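Local coordinates for penicillin binding protein 2X (Streptococcus thermophilus, PDB 5U47), which probably acts as a transpeptidase that cross-links the glycan strands of septal peptidoglycan during cell division and is the kind of enzyme that beta-lactams inactivate by acylation, at residues K124-D128 with A129-G133; G358-M361 with L362-M366; M570-G573 with A574-T578. The protein carries 1 engineered substitution. One frame throughout, in Å; residues are numbered along the deposited sequence. Where two conformers were deposited one is given.

Interaction 1 (K124-D128 with A129-G133); sequences KTFKD and AGIKG
Phe126, in the last turn of helix 116-128, meets Ile131 just beyond its end, and backbone bonds ending the helix bring them together. The amide of Ile131 returns to Phe126 O over 2.9 Å between N and O, a fairly straight bond with an N-H...O angle of 161°. One step back, Gly130 N reaches Lys127 O at 3.1 Å, coming from above the carbonyl plane. With the positive phi of Gly130 (67°), these two bonds make a Schellman motif. Ala129 N still donates a hydrogen bond to Thr125 O, 3.1 Å away, as the helix would have it.

Beside this cap, CD1 of Ile131 lies 4.2 Å from CD1 of Phe126, at the edge of the ring and near its plane. With CG beside its backbone N (chi1 -65°), Phe126 turns that edge to the methyl. Further out, Ile131 rests on Gln74 and Lys77 of helix 72-86, while Thr125, whose OG1 bonds to Asp121 O, touches Ile81 and Lys85 of the same helix. The chemistry is divided: main-chain amides take up the carbonyls of Thr125, Phe126 and Lys127, and an apolar pair joins the capped turn to the segment leading into strand 134-143.

Interaction 2 (G358-M361 with L362-M366); sequences GMTM and LEQAM
Met359 and Leu362 lie side by side on one face of helix 356-366 and point the same way, three residues apart. Their contact is made near the side-chain ends: CE of Met359 is 3.9 Å from CD1 of Leu362, and SD of Met359 is 4.0 Å from that same methyl. The methionine chain leaves with CG beside its own backbone N and then bends at both chi2 (-43°) and chi3 (89°), a hooked course that keeps its thioether and methyl next to the leucine.

Thr360 and Gln364, one turn apart, meet differently. The glutamine side chain has two conformers, so its approach is less certain; in the one described here it runs at a slant to the threonine, and CG2 of Thr360, set anti to the backbone N, comes to 3.9 Å from NE2 of Gln364. The hydroxyl of Thr360 is engaged elsewhere, bonding to Asn356 O one turn earlier. The backbone tie between the two residues is Gln364 N to Thr360 O, at 3.0 Å.

Beneath both pairs run regular i to i+4 bonds, among them Glu363 N to Met359 O at 2.9 Å, with the donor nearly in line with the C=O bond. Met359 packs on Lys298 and Leu301 of helix 297-308, and Leu362 on Phe347 and Phe311. Lys298 belongs to an apparent SxxK pattern with Ser295, so this buried alpha-helical face probably backs the active-site helix of a penicillin-binding transpeptidase domain.

Interaction 3 (M570-G573 with A574-T578); sequences MSMG and ATLDT
Met572 makes the side-chain contact with the short helix 574-577, crossing Leu576 at about a right angle. Met570 and Ser571, just before it, belong to the last turn of helix 558-572 and turn their side chains elsewhere: Met570 packs against Val497, and Ser571 OG bonds back to Glu568 O. At Met572 the chain bends at chi3 (71°), and its CE touches two methyls, 3.8 Å from CD2 of Leu576 and 3.9 Å from CG2 of Thr575. Nearer the backbone, Met572 CB is 4.0 Å from CG of Leu576, so the methionine touches the leucine at both its root and its end. The carbonyl of Met572 serves Thr575 twice, but weakly, receiving both the backbone amide and OG1 at 3.4 Å from the oxygen.

Gly573 then breaks the helix with a positive phi of 64° and takes the N-cap position of the next one. Its carbonyl oxygen accepts the amide of Leu576 at 3.0 Å between N and O, the donor standing 42° out of the carbonyl plane, and a weaker bond from Asp577 N at 3.3 Å. The glycine thus ends one helix and starts another within a single residue.

Among its neighbours, Leu576 rests on Tyr541 of strand 541-548, which Met570 also touches, and together with Met572 it meets Ser223. Arg38 and Asn39 bond to the carbonyls of Thr578, Asp577 and Thr575, so the junction between helices 558-572 and 574-577 lies between the central antiparallel sheet and the N-terminal part of the chain.

In the fold
All three contacts are local, yet they sit in different settings and share no helix or strand. Interaction 2 is buried within the transpeptidase domain, inside an uninterrupted, regularly bonded helix whose apolar side chains pack on neighbouring helices, a strand and loops. Interactions 1 and 3 both use a glycine of positive phi where a helix stops, but the outcome differs: in interaction 1 the chain goes on toward a strand, in interaction 3 into another helix. Interaction 3 is a surface contact relying partly on weak bonds; interaction 1 is partly buried in the dimerisation-domain region. The centres of interactions 1 and 2 are about 84 Å apart, on opposite sides of the chain's centre.

Interaction 1 (K124-D128 with A129-G133)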
# COMPACT_ATOMS: atom_id res chain seq x y z
N LYS A 124 41.17 -10.59 15.78
CA LYS A 124 42.31 -11.48 15.51
C LYS A 124 43.62 -10.82 15.92
O LYS A 124 44.52 -11.48 16.43
CB LYS A 124 42.36 -11.88 14.03
CG LYS A 124 43.49 -12.85 13.70
CD LYS A 124 43.48 -13.28 12.24
CE LYS A 124 44.64 -14.23 11.96
NZ LYS A 124 44.67 -14.71 10.55
N THR A 125 43.71 -9.51 15.69
CA THR A 125 44.91 -8.75 16.02
C THR A 125 45.15 -8.69 17.54
O THR A 125 46.28 -8.85 17.99
CB THR A 125 44.86 -7.34 15.39
OG1 THR A 125 44.60 -7.45 13.99
CG2 THR A 125 46.16 -6.59 15.59
N PHE A 126 44.10 -8.47 18.32
CA PHE A 126 44.24 -8.41 19.80
C PHE A 126 44.57 -9.78 20.38
O PHE A 126 45.39 -9.90 21.28
CB PHE A 126 42.99 -7.85 20.48
CG PHE A 126 42.70 -6.41 20.15
CD1 PHE A 126 43.63 -5.42 20.43
CD2 PHE A 126 41.47 -6.03 19.60
CE1 PHE A 126 43.37 -4.09 20.14
CE2 PHE A 126 41.20 -4.69 19.31
CZ PHE A 126 42.15 -3.72 19.58
N LYS A 127 43.91 -10.82 19.85
CA LYS A 127 44.14 -12.20 20.29
C LYS A 127 45.60 -12.59 20.03
O LYS A 127 46.27 -13.09 20.93
CB LYS A 127 43.18 -13.15 19.57
CG LYS A 127 43.26 -14.63 19.96
CD LYS A 127 42.34 -15.51 19.12
CE LYS A 127 42.83 -15.66 17.67
NZ LYS A 127 41.82 -16.25 16.74
N ASP A 128 46.09 -12.34 18.81
CA ASP A 128 47.49 -12.66 18.44
C ASP A 128 48.51 -11.86 19.26
O ASP A 128 49.59 -12.36 19.56
CB ASP A 128 47.76 -12.47 16.93
CG ASP A 128 46.95 -13.45 16.04
OD1 ASP A 128 46.39 -14.44 16.57
OD2 ASP A 128 46.90 -13.22 14.81
N ALA A 129 48.15 -10.63 19.64
CA ALA A 129 49.02 -9.77 20.48
C ALA A 129 48.86 -10.02 21.98
O ALA A 129 49.49 -9.34 22.80
CB ALA A 129 48.76 -8.30 20.17
N GLY A 130 48.00 -10.97 22.36
CA GLY A 130 47.80 -11.31 23.77
C GLY A 130 47.14 -10.21 24.60
O GLY A 130 47.33 -10.14 25.80
N ILE A 131 46.34 -9.36 23.95
CA ILE A 131 45.67 -8.26 24.63
C ILE A 131 44.20 -8.64 24.88
O ILE A 131 43.46 -8.98 23.95
CB ILE A 131 45.73 -6.97 23.79
CG1 ILE A 131 47.19 -6.60 23.47
CG2 ILE A 131 45.04 -5.82 24.53
CD1 ILE A 131 47.34 -5.55 22.39
N LYS A 132 43.81 -8.56 26.15
CA LYS A 132 42.45 -8.83 26.60
C LYS A 132 41.81 -7.52 27.00
O LYS A 132 42.51 -6.54 27.23
CB LYS A 132 42.49 -9.77 27.82
CG LYS A 132 42.92 -11.18 27.49
CD LYS A 132 43.19 -12.02 28.73
CE LYS A 132 43.28 -13.50 28.37
NZ LYS A 132 44.26 -13.78 27.28
N GLY A 133 40.48 -7.49 27.07
CA GLY A 133 39.74 -6.29 27.50
C GLY A 133 39.08 -5.48 26.39
O GLY A 133 38.32 -4.55 26.69

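Interaction 2 (G358-M361 with L362-M366)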
# COMPACT_ATOMS: atom_id res chain seq x y z
N GLY A 358 -24.07 15.76 -19.24
CA GLY A 358 -24.44 14.47 -19.80
C GLY A 358 -24.43 13.39 -18.74
O GLY A 358 -25.33 12.55 -18.68
N MET A 359 -23.43 13.43 -17.87
CA MET A 359 -23.33 12.41 -16.82
C MET A 359 -24.40 12.64 -15.75
O MET A 359 -25.04 11.70 -15.30
CB MET A 359 -21.92 12.38 -16.23
CG MET A 359 -20.82 11.96 -17.20
SD MET A 359 -21.14 10.55 -18.29
CE MET A 359 -21.87 11.28 -19.73
N THR A 360 -24.64 13.89 -15.39
CA THR A 360 -25.69 14.20 -14.43
C THR A 360 -27.05 13.71 -14.98
O THR A 360 -27.85 13.16 -14.24
CB THR A 360 -25.73 15.68 -14.12
OG1 THR A 360 -24.46 16.06 -13.57
CG2 THR A 360 -26.84 16.00 -13.12
N MET A 361 -27.29 13.90 -16.27
CA MET A 361 -28.53 13.39 -16.89
C MET A 361 -28.64 11.87 -16.74
O MET A 361 -29.72 11.35 -16.45
CB MET A 361 -28.62 13.81 -18.36
CG MET A 361 -29.01 15.26 -18.56
SD MET A 361 -28.79 15.84 -20.26
CE MET A 361 -29.63 17.41 -20.21
N LEU A 362 -27.52 11.15 -16.92
CA LEU A 362 -27.52 9.69 -16.77
C LEU A 362 -27.85 9.30 -15.33
O LEU A 362 -28.59 8.34 -15.10
CB LEU A 362 -26.18 9.07 -17.21
CG LEU A 362 -25.87 9.08 -18.71
CD1 LEU A 362 -24.49 8.49 -19.00
CD2 LEU A 362 -26.96 8.34 -19.49
N GLU A 363 -27.30 10.06 -14.38
CA GLU A 363 -27.56 9.86 -12.95
C GLU A 363 -29.05 10.04 -12.62
O GLU A 363 -29.61 9.25 -11.87
CB GLU A 363 -26.72 10.81 -12.10
CG GLU A 363 -26.73 10.54 -10.59
CD GLU A 363 -27.97 11.02 -9.85
OE1 GLU A 363 -28.54 12.06 -10.19
OE2 GLU A 363 -28.38 10.33 -8.88
N GLN A 364 -29.66 11.08 -13.19
CA GLN A 364 -31.09 11.35 -12.97
C GLN A 364 -31.98 10.29 -13.61
O GLN A 364 -33.03 9.96 -13.08
CB GLN A 364 -31.46 12.74 -13.50
CG GLN A 364 -30.83 13.90 -12.74
CD GLN A 364 -31.23 15.26 -13.27
OE1 GLN A 364 -32.04 15.38 -14.20
NE2 GLN A 364 -30.68 16.31 -12.68
N ALA A 365 -31.53 9.73 -14.74
CA ALA A 365 -32.28 8.69 -15.47
C ALA A 365 -32.32 7.38 -14.70
O ALA A 365 -33.28 6.63 -14.81
CB ALA A 365 -31.67 8.46 -16.84
N MET A 366 -31.26 7.07 -13.96
CA MET A 366 -31.27 5.85 -13.16
C MET A 366 -31.89 6.19 -11.80
O MET A 366 -32.54 5.36 -11.20
CB MET A 366 -29.87 5.21 -13.06
CG MET A 366 -28.84 5.90 -12.21
SD MET A 366 -27.27 4.99 -12.25
CE MET A 366 -26.59 5.53 -13.81

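Interaction 3 (M570-G573 with A574-T578)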
# COMPACT_ATOMS: atom_id res chain seq x y z
N MET A 570 4.29 -3.80 -20.25
CA MET A 570 3.98 -4.75 -21.32
C MET A 570 5.25 -5.47 -21.82
O MET A 570 5.21 -6.66 -22.09
CB MET A 570 3.26 -4.08 -22.48
CG MET A 570 1.84 -3.62 -22.16
SD MET A 570 0.68 -4.96 -21.81
CE MET A 570 0.49 -5.70 -23.42
N SER A 571 6.37 -4.75 -21.93
CA SER A 571 7.60 -5.36 -22.42
C SER A 571 8.19 -6.41 -21.46
O SER A 571 8.95 -7.26 -21.89
CB SER A 571 8.67 -4.30 -22.72
OG SER A 571 9.17 -3.77 -21.50
N MET A 572 7.83 -6.34 -20.17
CA MET A 572 8.40 -7.26 -19.17
C MET A 572 7.88 -8.69 -19.22
O MET A 572 8.67 -9.63 -19.03
CB MET A 572 8.29 -6.66 -17.77
CG MET A 572 9.23 -5.48 -17.59
SD MET A 572 9.02 -4.57 -16.04
CE MET A 572 9.69 -5.76 -14.88
N GLY A 573 6.59 -8.87 -19.47
CA GLY A 573 6.03 -10.23 -19.60
C GLY A 573 6.11 -11.06 -18.34
O GLY A 573 5.63 -10.65 -17.28
N ALA A 574 6.75 -12.22 -18.45
CA ALA A 574 6.90 -13.17 -17.34
C ALA A 574 7.68 -12.63 -16.13
O ALA A 574 7.76 -13.31 -15.11
CB ALA A 574 7.55 -14.45 -17.84
N THR A 575 8.26 -11.44 -16.23
CA THR A 575 8.96 -10.88 -15.07
C THR A 575 7.92 -10.30 -14.10
O THR A 575 8.12 -10.35 -12.87
CB THR A 575 10.00 -9.81 -15.47
OG1 THR A 575 10.86 -10.33 -16.49
CG2 THR A 575 10.84 -9.40 -14.28
N LEU A 576 6.82 -9.76 -14.64
CA LEU A 576 5.75 -9.20 -13.81
C LEU A 576 4.71 -10.24 -13.39
O LEU A 576 4.06 -10.06 -12.35
CB LEU A 576 5.04 -8.03 -14.51
CG LEU A 576 5.81 -6.71 -14.68
CD1 LEU A 576 4.97 -5.70 -15.43
CD2 LEU A 576 6.20 -6.16 -13.32
N ASP A 577 4.53 -11.29 -14.19
CA ASP A 577 3.59 -12.36 -13.83
C ASP A 577 4.18 -13.17 -12.68
O ASP A 577 3.54 -13.36 -11.65
CB ASP A 577 3.33 -13.31 -15.02
CG ASP A 577 2.68 -12.61 -16.22
OD1 ASP A 577 1.91 -11.64 -16.03
OD2 ASP A 577 2.92 -13.06 -17.37
N THR A 578 5.42 -13.61 -12.86
CA THR A 578 6.12 -14.43 -11.88
C THR A 578 6.59 -13.66 -10.65
O THR A 578 6.74 -12.43 -10.65
CB THR A 578 7.36 -15.15 -12.47
OG1 THR A 578 8.36 -14.19 -12.86
CG2 THR A 578 6.98 -16.03 -13.66